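Local coordinates for protein putative NADH-depentdent flavin oxidoreductase (Cupriavidus metallidurans, PDB 5OCS) that binds FMN and probably acts as an NAD(P)H-dependent ene-reductase of the Old Yellow Enzyme family, built on a TIM barrel, at residues L53-T58 against V97-A102; G174-G179 against W229-A234. All blocks are in the same frame, centred on the assembly; numbering follows the deposited sequence.

Contact 1. Residues L53-T58 against V97-A102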
loop_
_atom_site.group_PDB
_atom_site.type_symbol
_atom_site.label_atom_id
_atom_site.label_comp_id
_atom_site.label_asym_id
_atom_site.label_seq_id
_atom_site.Cartn_x
_atom_site.Cartn_y
_atom_site.Cartn_z
ATOM N N LEU D 53 3.582 12.647 -6.857
ATOM C CA LEU D 53 4.068 12.238 -5.547
ATOM C C LEU D 53 5.238 13.146 -5.186
ATOM O O LEU D 53 6.163 13.367 -6.006
ATOM C CB LEU D 53 4.540 10.786 -5.618
ATOM C CG LEU D 53 5.361 10.268 -4.431
ATOM C CD1 LEU D 53 4.613 10.293 -3.122
ATOM C CD2 LEU D 53 5.826 8.860 -4.745
ATOM N N ILE D 54 5.243 13.676 -3.965
ATOM C CA ILE D 54 6.356 14.449 -3.469
ATOM C C ILE D 54 6.909 13.688 -2.290
ATOM O O ILE D 54 6.206 13.576 -1.277
ATOM C CB ILE D 54 5.938 15.858 -2.983
ATOM C CG1 ILE D 54 5.102 16.565 -4.050
ATOM C CG2 ILE D 54 7.185 16.677 -2.657
ATOM C CD1 ILE D 54 4.560 17.935 -3.652
ATOM N N ILE D 55 8.141 13.180 -2.443
ATOM C CA ILE D 55 8.816 12.447 -1.404
ATOM C C ILE D 55 9.066 13.386 -0.210
ATOM O O ILE D 55 9.310 14.588 -0.411
ATOM C CB ILE D 55 10.124 11.795 -1.930
ATOM C CG1 ILE D 55 9.805 10.630 -2.889
ATOM C CG2 ILE D 55 10.999 11.242 -0.801
ATOM C CD1 ILE D 55 10.946 10.240 -3.800
ATOM N N GLU D 56 9.013 12.817 0.994
ATOM C CA GLU D 56 9.190 13.530 2.235
ATOM C C GLU D 56 10.450 14.400 2.285
ATOM O O GLU D 56 11.419 14.184 1.556
ATOM C CB GLU D 56 9.294 12.551 3.405
ATOM C CG GLU D 56 10.553 11.713 3.417
ATOM C CD GLU D 56 10.462 10.553 4.401
ATOM O OE1 GLU D 56 10.695 10.766 5.617
ATOM O OE2 GLU D 56 10.154 9.435 3.945
ATOM N N ALA D 57 10.445 15.309 3.237
ATOM C CA ALA D 57 11.604 16.144 3.530
ATOM C C ALA D 57 12.884 15.331 3.583
ATOM O O ALA D 57 13.081 14.448 4.465
ATOM C CB ALA D 57 11.403 16.894 4.857
ATOM N N THR D 58 13.761 15.602 2.626
ATOM C CA THR D 58 14.973 14.875 2.478
ATOM C C THR D 58 16.157 15.786 2.803
ATOM O O THR D 58 16.381 16.788 2.123
ATOM C CB THR D 58 15.049 14.332 1.045
ATOM O OG1 THR D 58 13.985 13.376 0.882
ATOM C CG2 THR D 58 16.388 13.637 0.784
ATOM N N VAL D 97 7.293 11.555 -9.973
ATOM C CA VAL D 97 7.981 11.434 -8.694
ATOM C C VAL D 97 8.884 12.628 -8.527
ATOM O O VAL D 97 9.775 12.827 -9.320
ATOM C CB VAL D 97 8.727 10.104 -8.575
ATOM C CG1 VAL D 97 9.406 10.013 -7.239
ATOM C CG2 VAL D 97 7.738 8.962 -8.722
ATOM N N THR D 98 8.676 13.380 -7.442
ATOM C CA THR D 98 9.461 14.566 -7.109
ATOM C C THR D 98 9.908 14.447 -5.660
ATOM O O THR D 98 9.463 13.549 -4.924
ATOM C CB THR D 98 8.633 15.851 -7.315
ATOM O OG1 THR D 98 7.473 15.861 -6.457
ATOM C CG2 THR D 98 8.169 15.902 -8.809
ATOM N N ILE D 99 10.742 15.369 -5.205
ATOM C CA ILE D 99 11.308 15.256 -3.872
ATOM C C ILE D 99 11.409 16.624 -3.207
ATOM O O ILE D 99 11.716 17.618 -3.853
ATOM C CB ILE D 99 12.690 14.562 -3.896
ATOM C CG1 ILE D 99 13.134 14.151 -2.489
ATOM C CG2 ILE D 99 13.769 15.400 -4.647
ATOM C CD1 ILE D 99 14.216 13.099 -2.526
ATOM N N GLN D 100 11.139 16.664 -1.916
ATOM C CA GLN D 100 11.300 17.886 -1.095
ATOM C C GLN D 100 12.677 17.880 -0.463
ATOM O O GLN D 100 13.017 16.970 0.308
ATOM C CB GLN D 100 10.210 17.947 -0.029
ATOM C CG GLN D 100 10.220 19.233 0.752
ATOM C CD GLN D 100 9.285 19.178 1.911
ATOM O OE1 GLN D 100 9.526 18.448 2.880
ATOM N NE2 GLN D 100 8.236 19.986 1.858
ATOM N N LEU D 101 13.535 18.822 -0.865
ATOM C CA LEU D 101 14.840 18.938 -0.257
ATOM C C LEU D 101 14.724 19.920 0.911
ATOM O O LEU D 101 14.085 20.982 0.789
ATOM C CB LEU D 101 15.843 19.420 -1.285
ATOM C CG LEU D 101 16.224 18.477 -2.407
ATOM C CD1 LEU D 101 17.309 19.149 -3.247
ATOM C CD2 LEU D 101 16.694 17.103 -1.909
ATOM N N ALA D 102 15.381 19.581 2.010
ATOM C CA ALA D 102 15.107 20.201 3.296
ATOM C C ALA D 102 16.348 20.373 4.151
ATOM O O ALA D 102 17.331 19.680 4.018
ATOM C CB ALA D 102 14.088 19.364 4.042
HETATM O O HOH W 1 7.969 16.822 4.535
#
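T98 holds OG1 between its own backbone N and carbonyl carbon (chi1 61°), which swings the hydroxyl onto L53 O; Q100 sends CG anti to its backbone N (chi1 -174°), and its extended chain carries OE1 against A57. Strand 96-102, which carries both, pairs in parallel with strand 52-59 in the closed TIM barrel; helix 76-92 connects the two as a beta-alpha-beta unit. L53 O is gripped twice: T98 N approaches almost in line with the carbonyl, while T98 OG1, at 2.9 Å from L53 O, comes in tilted from the carbonyl plane. I55 N then gives a nearly straight bond to T98 O (2.8 Å, 179°), and Q100 N returns to I55 O. Beyond I55 a beta bulge shifts the register by one residue, and pairing resumes with T58 N on Q100 O and A102 N on T58 O.

On the face that carries I55 and I99, under helices 76-92 and 150-169, I55 CD1 meets V97 CG1 at 3.8 Å and I55 CB rests on I99 CG1. T58 lies across the end of I99 at about a right angle, OG1 3.4 Å from I99 CD1, while that hydroxyl is spent on E56 O within the bulge. The Q100 side chain touches P23, and its NE2 is held by E176 of the next strand. A57 and Q100 both belong to the FMN site observed for this protein, although no FMN is bound to this chain in the model. Within the bulge A57 CB packs on A102 CB. The amide oxygen of Q100 touches A57 CB at 3.1 Å, and a water bridges the two residues, donating to Q100 OE1 at 2.8 Å and accepting from A57 N.

Contact 2. Residues G174-G179 against W229-A234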
loop_
_atom_site.group_PDB
_atom_site.type_symbol
_atom_site.label_atom_id
_atom_site.label_comp_id
_atom_site.label_asym_id
_atom_site.label_seq_id
_atom_site.Cartn_x
_atom_site.Cartn_y
_atom_site.Cartn_z
ATOM N N GLY D 174 11.452 16.365 -10.293
ATOM C CA GLY D 174 11.241 17.704 -9.824
ATOM C C GLY D 174 11.704 17.874 -8.394
ATOM O O GLY D 174 11.856 16.895 -7.651
ATOM N N ILE D 175 11.929 19.128 -8.005
ATOM C CA ILE D 175 12.381 19.412 -6.632
ATOM C C ILE D 175 11.513 20.500 -5.996
ATOM O O ILE D 175 11.265 21.570 -6.577
ATOM C CB ILE D 175 13.843 19.883 -6.566
ATOM C CG1 ILE D 175 14.811 18.728 -6.917
ATOM C CG2 ILE D 175 14.207 20.388 -5.153
ATOM C CD1 ILE D 175 16.246 19.149 -7.053
ATOM N N GLU D 176 11.036 20.211 -4.801
ATOM C CA GLU D 176 10.406 21.215 -3.946
ATOM C C GLU D 176 11.401 21.648 -2.895
ATOM O O GLU D 176 11.878 20.832 -2.087
ATOM C CB GLU D 176 9.155 20.633 -3.287
ATOM C CG GLU D 176 8.526 21.577 -2.263
ATOM C CD GLU D 176 7.139 21.152 -1.834
ATOM O OE1 GLU D 176 6.236 21.078 -2.696
ATOM O OE2 GLU D 176 6.969 20.912 -0.612
ATOM N N VAL D 177 11.762 22.929 -2.907
ATOM C CA VAL D 177 12.732 23.414 -1.923
ATOM C C VAL D 177 11.866 23.836 -0.742
ATOM O O VAL D 177 10.896 24.597 -0.875
ATOM C CB VAL D 177 13.526 24.637 -2.458
ATOM C CG1 VAL D 177 14.383 25.233 -1.369
ATOM C CG2 VAL D 177 14.381 24.221 -3.650
ATOM N N HIS D 178 12.217 23.337 0.420
ATOM C CA HIS D 178 11.399 23.519 1.607
ATOM C C HIS D 178 11.700 24.862 2.267
ATOM O O HIS D 178 12.697 24.991 2.944
ATOM C CB HIS D 178 11.629 22.374 2.586
ATOM C CG HIS D 178 10.533 22.196 3.598
ATOM N ND1 HIS D 178 9.568 23.150 3.850
ATOM C CD2 HIS D 178 10.249 21.157 4.421
ATOM C CE1 HIS D 178 8.744 22.709 4.785
ATOM N NE2 HIS D 178 9.131 21.497 5.139
ATOM N N GLY D 179 10.804 25.813 2.073
ATOM C CA GLY D 179 10.873 27.149 2.712
ATOM C C GLY D 179 9.838 27.396 3.792
ATOM O O GLY D 179 9.588 28.541 4.144
ATOM N N TRP D 229 10.600 24.191 -7.595
ATOM C CA TRP D 229 9.703 25.155 -6.965
ATOM C C TRP D 229 9.994 25.249 -5.472
ATOM O O TRP D 229 10.925 24.609 -4.983
ATOM C CB TRP D 229 8.239 24.813 -7.272
ATOM C CG TRP D 229 7.702 23.577 -6.620
ATOM C CD1 TRP D 229 7.060 23.476 -5.420
ATOM C CD2 TRP D 229 7.744 22.248 -7.148
ATOM N NE1 TRP D 229 6.711 22.176 -5.174
ATOM C CE2 TRP D 229 7.124 21.406 -6.223
ATOM C CE3 TRP D 229 8.282 21.693 -8.300
ATOM C CZ2 TRP D 229 7.001 20.033 -6.434
ATOM C CZ3 TRP D 229 8.134 20.339 -8.512
ATOM C CH2 TRP D 229 7.543 19.525 -7.585
ATOM N N MET D 230 9.246 26.089 -4.775
ATOM C CA MET D 230 9.412 26.232 -3.331
ATOM C C MET D 230 8.108 26.052 -2.605
ATOM O O MET D 230 7.033 26.465 -3.079
ATOM C CB MET D 230 10.001 27.619 -2.975
ATOM C CG MET D 230 10.459 27.757 -1.526
ATOM S SD MET D 230 11.251 29.355 -1.188
ATOM C CE MET D 230 12.768 29.116 -2.050
ATOM N N ARG D 231 8.237 25.526 -1.389
ATOM C CA ARG D 231 7.156 25.410 -0.436
ATOM C C ARG D 231 7.235 26.607 0.482
ATOM O O ARG D 231 8.292 26.851 1.036
ATOM C CB ARG D 231 7.347 24.130 0.393
ATOM C CG ARG D 231 6.304 23.874 1.467
ATOM C CD ARG D 231 4.923 23.607 0.899
ATOM N NE ARG D 231 4.095 22.886 1.879
ATOM C CZ ARG D 231 4.090 21.569 2.092
ATOM N NH1 ARG D 231 4.779 20.748 1.321
ATOM N NH2 ARG D 231 3.328 21.083 3.062
ATOM N N VAL D 232 6.116 27.341 0.631
ATOM C CA VAL D 232 6.101 28.579 1.416
ATOM C C VAL D 232 4.950 28.562 2.384
ATOM O O VAL D 232 3.852 28.131 2.035
ATOM C CB VAL D 232 5.955 29.819 0.504
ATOM C CG1 VAL D 232 5.965 31.112 1.331
ATOM C CG2 VAL D 232 7.071 29.871 -0.556
ATOM N N SER D 233 5.190 29.019 3.622
ATOM C CA SER D 233 4.089 29.192 4.561
ATOM C C SER D 233 3.318 30.451 4.248
ATOM O O SER D 233 3.941 31.483 4.128
ATOM C CB SER D 233 4.632 29.322 5.982
ATOM O OG SER D 233 3.539 29.547 6.855
ATOM N N ALA D 234 1.990 30.391 4.115
ATOM C CA ALA D 234 1.226 31.592 3.749
ATOM C C ALA D 234 1.491 32.744 4.700
ATOM O O ALA D 234 1.606 33.897 4.262
ATOM C CB ALA D 234 -0.251 31.283 3.720
HETATM O O HOH W 2 7.610 30.360 4.324
#
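W229 opens the pairing with E176: its backbone N bonds to I175 O at 2.9 Å and its carbonyl O accepts from V177 N. The indole CG sits between the backbone N and carbonyl carbon (chi1 70°), folding the ring over strand 175-179 of this TIM barrel. One ring face covers I175 O and E176 CA, the latter a CH-pi contact 4.0 Å from the centroid of the five-membered ring. NE1 donates to the anti lone pair of E176 OE1 at 2.8 Å, somewhat out of the ring plane. M230 turns to the other side of the sheet, where CG lies 3.3 Å from V177 O and CE reaches V177 CG1; helix 244-256 covers it there. R231 N donates to V177 O in a straight bond (171°). Its side chain bends at chi2 and brings NH1 to the syn lone pair of E176 OE2, a 2.9 Å salt bridge close to the guanidinium plane, with the carboxylate turned perpendicular to that plane. The H178 ring lies alongside the R231 chain. R231 O takes a weak bond from G179 N, and at S233 a water ties the strands, accepting from S233 N and donating to G179 O.

E176 is held at both oxygens, OE1 also by H263 and OE2 also by Q100. R231, an FMN-binding residue in this protein, has NE on S265 and NH2 on a citrate probably from the crystallisation liquor. This mesh of donors would favour a charged carboxylate, and the salt bridge probably helps hold the R231 guanidinium at the FMN site.

Both contacts are buried and join parallel strands of the same barrel; strands 96-102 and 175-179 are themselves neighbours, so the two contacts adjoin, with centres about 10 Å apart. I99 O and E176 N, and L101 N and E176 O, probably hydrogen-bond between them. Contact 1 is mainly backbone bonding and apolar packing beneath the outer helices, its bulge setting A57 beside the amide of Q100. Contact 2 keeps one register without a bulge, though its last bond is weak, and carries the charge: a carboxylate bound by an indole and a guanidinium. Each contributes to the FMN site, contact 1 with A57 and Q100, contact 2 with R231.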